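Long-range contact in ATP grasp ligase (Microcystis aeruginosa MRC, PDB 5IG9), which probably couples a carboxylate to a nucleophile at the expense of ATP, as an ATP-grasp ligase: residues Q126-V131 / Y290-I295. Residues are numbered along the deposited sequence; the frame is centred on the assembly and turned at random.
Sequences QLQLQV and YIFLEI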
# COMPACT_ATOMS: atom_id res chain seq x y z
N GLN A 126 -3.40 2.94 -13.03
CA GLN A 126 -2.67 2.94 -14.29
C GLN A 126 -2.35 1.52 -14.75
O GLN A 126 -2.36 1.24 -15.95
CB GLN A 126 -1.39 3.75 -14.17
CG GLN A 126 -0.63 3.90 -15.48
CD GLN A 126 0.73 4.53 -15.29
OE1 GLN A 126 0.99 5.20 -14.29
NE2 GLN A 126 1.62 4.31 -16.26
N LEU A 127 -2.08 0.62 -13.81
CA LEU A 127 -1.83 -0.77 -14.17
C LEU A 127 -3.12 -1.49 -14.55
O LEU A 127 -3.09 -2.40 -15.40
CB LEU A 127 -1.14 -1.50 -13.01
CG LEU A 127 -0.75 -2.96 -13.24
CD1 LEU A 127 0.28 -3.09 -14.35
CD2 LEU A 127 -0.23 -3.55 -11.95
N GLN A 128 -4.24 -1.12 -13.95
CA GLN A 128 -5.52 -1.71 -14.33
C GLN A 128 -5.80 -1.48 -15.81
O GLN A 128 -6.07 -2.42 -16.56
CB GLN A 128 -6.65 -1.12 -13.48
CG GLN A 128 -6.54 -1.37 -11.99
CD GLN A 128 -7.74 -0.80 -11.25
OE1 GLN A 128 -8.70 -0.36 -11.87
NE2 GLN A 128 -7.68 -0.81 -9.93
N LEU A 129 -5.74 -0.21 -16.24
CA LEU A 129 -6.05 0.12 -17.63
C LEU A 129 -5.07 -0.54 -18.59
O LEU A 129 -5.47 -1.05 -19.65
CB LEU A 129 -6.04 1.64 -17.81
CG LEU A 129 -6.92 2.43 -16.84
CD1 LEU A 129 -6.62 3.91 -16.90
CD2 LEU A 129 -8.39 2.17 -17.12
N GLN A 130 -3.79 -0.55 -18.24
CA GLN A 130 -2.78 -1.14 -19.11
C GLN A 130 -2.98 -2.64 -19.26
O GLN A 130 -2.86 -3.18 -20.37
CB GLN A 130 -1.39 -0.85 -18.57
CG GLN A 130 -0.28 -1.68 -19.17
CD GLN A 130 1.08 -1.21 -18.74
OE1 GLN A 130 1.52 -0.11 -19.11
NE2 GLN A 130 1.78 -2.02 -17.95
N VAL A 131 -3.29 -3.34 -18.17
CA VAL A 131 -3.50 -4.78 -18.24
C VAL A 131 -4.80 -5.09 -18.97
O VAL A 131 -4.88 -6.05 -19.75
CB VAL A 131 -3.46 -5.40 -16.84
CG1 VAL A 131 -3.93 -6.85 -16.88
CG2 VAL A 131 -2.06 -5.32 -16.27
N TYR A 290 -17.72 -1.51 -25.79
CA TYR A 290 -17.56 -1.69 -24.35
C TYR A 290 -16.20 -1.15 -23.93
O TYR A 290 -15.16 -1.63 -24.39
CB TYR A 290 -17.69 -3.16 -23.97
CG TYR A 290 -19.09 -3.74 -24.16
CD1 TYR A 290 -19.50 -4.20 -25.40
CD2 TYR A 290 -19.98 -3.82 -23.10
CE1 TYR A 290 -20.76 -4.72 -25.59
CE2 TYR A 290 -21.25 -4.34 -23.28
CZ TYR A 290 -21.64 -4.79 -24.52
OH TYR A 290 -22.90 -5.32 -24.70
N ILE A 291 -16.22 -0.15 -23.05
CA ILE A 291 -15.01 0.52 -22.56
C ILE A 291 -14.82 0.16 -21.10
O ILE A 291 -15.73 0.35 -20.28
CB ILE A 291 -15.10 2.04 -22.75
CG1 ILE A 291 -14.97 2.42 -24.22
CG2 ILE A 291 -14.03 2.74 -21.92
CD1 ILE A 291 -16.28 2.42 -24.98
N PHE A 292 -13.64 -0.36 -20.77
CA PHE A 292 -13.29 -0.65 -19.38
C PHE A 292 -12.85 0.64 -18.69
O PHE A 292 -12.01 1.38 -19.20
CB PHE A 292 -12.17 -1.69 -19.31
CG PHE A 292 -11.61 -1.88 -17.93
CD1 PHE A 292 -12.23 -2.73 -17.03
CD2 PHE A 292 -10.46 -1.21 -17.53
CE1 PHE A 292 -11.71 -2.90 -15.76
CE2 PHE A 292 -9.94 -1.38 -16.26
CZ PHE A 292 -10.57 -2.23 -15.37
N LEU A 293 -13.41 0.89 -17.50
CA LEU A 293 -13.06 2.07 -16.72
C LEU A 293 -12.19 1.72 -15.52
O LEU A 293 -11.07 2.24 -15.40
CB LEU A 293 -14.32 2.81 -16.26
CG LEU A 293 -15.17 3.49 -17.33
CD1 LEU A 293 -16.30 4.27 -16.68
CD2 LEU A 293 -14.32 4.40 -18.21
N GLU A 294 -12.66 0.86 -14.63
CA GLU A 294 -12.01 0.67 -13.34
C GLU A 294 -12.49 -0.62 -12.70
O GLU A 294 -13.65 -1.00 -12.84
CB GLU A 294 -12.30 1.86 -12.41
CG GLU A 294 -11.83 1.69 -10.97
CD GLU A 294 -12.22 2.87 -10.11
OE1 GLU A 294 -12.37 3.98 -10.66
OE2 GLU A 294 -12.38 2.69 -8.88
N ILE A 295 -11.58 -1.30 -12.00
CA ILE A 295 -11.93 -2.38 -11.09
C ILE A 295 -11.52 -1.97 -9.69
O ILE A 295 -10.37 -1.59 -9.45
CB ILE A 295 -11.27 -3.72 -11.49
CG1 ILE A 295 -11.43 -4.75 -10.37
CG2 ILE A 295 -9.80 -3.52 -11.83
CD1 ILE A 295 -10.76 -6.07 -10.68
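Q128 reaches from helix 125-134 to the backbone of I295, near the end of an outermost strand of an antiparallel sheet. Its CB lies 4.3 Å from CE2 of the F292 ring. Q128 CG, set opposite the carbonyl carbon (chi1 -62°) and followed by an extended chi2 of -177°, passes I295 CG2 at 3.9 Å and carries the amide across to the strand. Q128 CD lies 3.3 Å from I295 O and 3.5 Å from I295 CG2. Q128 OE1 accepts a hydrogen bond from I295 N, 3.0 Å away; the bond is nearly straight at hydrogen (167°), though the donor stands above the carbonyl plane. Q128 NE2 makes a weak, bent bond to I295 O at 2.8 Å and a further hydrogen bond to A122 O in the preceding helix. Both polar atoms of the amide thus have partners, the firmer ones being I295 N for OE1 and A122 O for NE2. The next residue, L129, brings its CD2 to 4.0 Å from F292 CE2 and also rests it against L293 O. Beyond the two segments, helix 260-273 packs on F292 through L269 and on I295 through M270. L293 and E294 both pair with D281 in a classic beta bulge, just before I295 presents its N-H and C=O to Q128. A glutamine amide thus joins helix 125-134 to the bulged outer strand of a five-stranded antiparallel sheet, consistent with an ATP-grasp ligase.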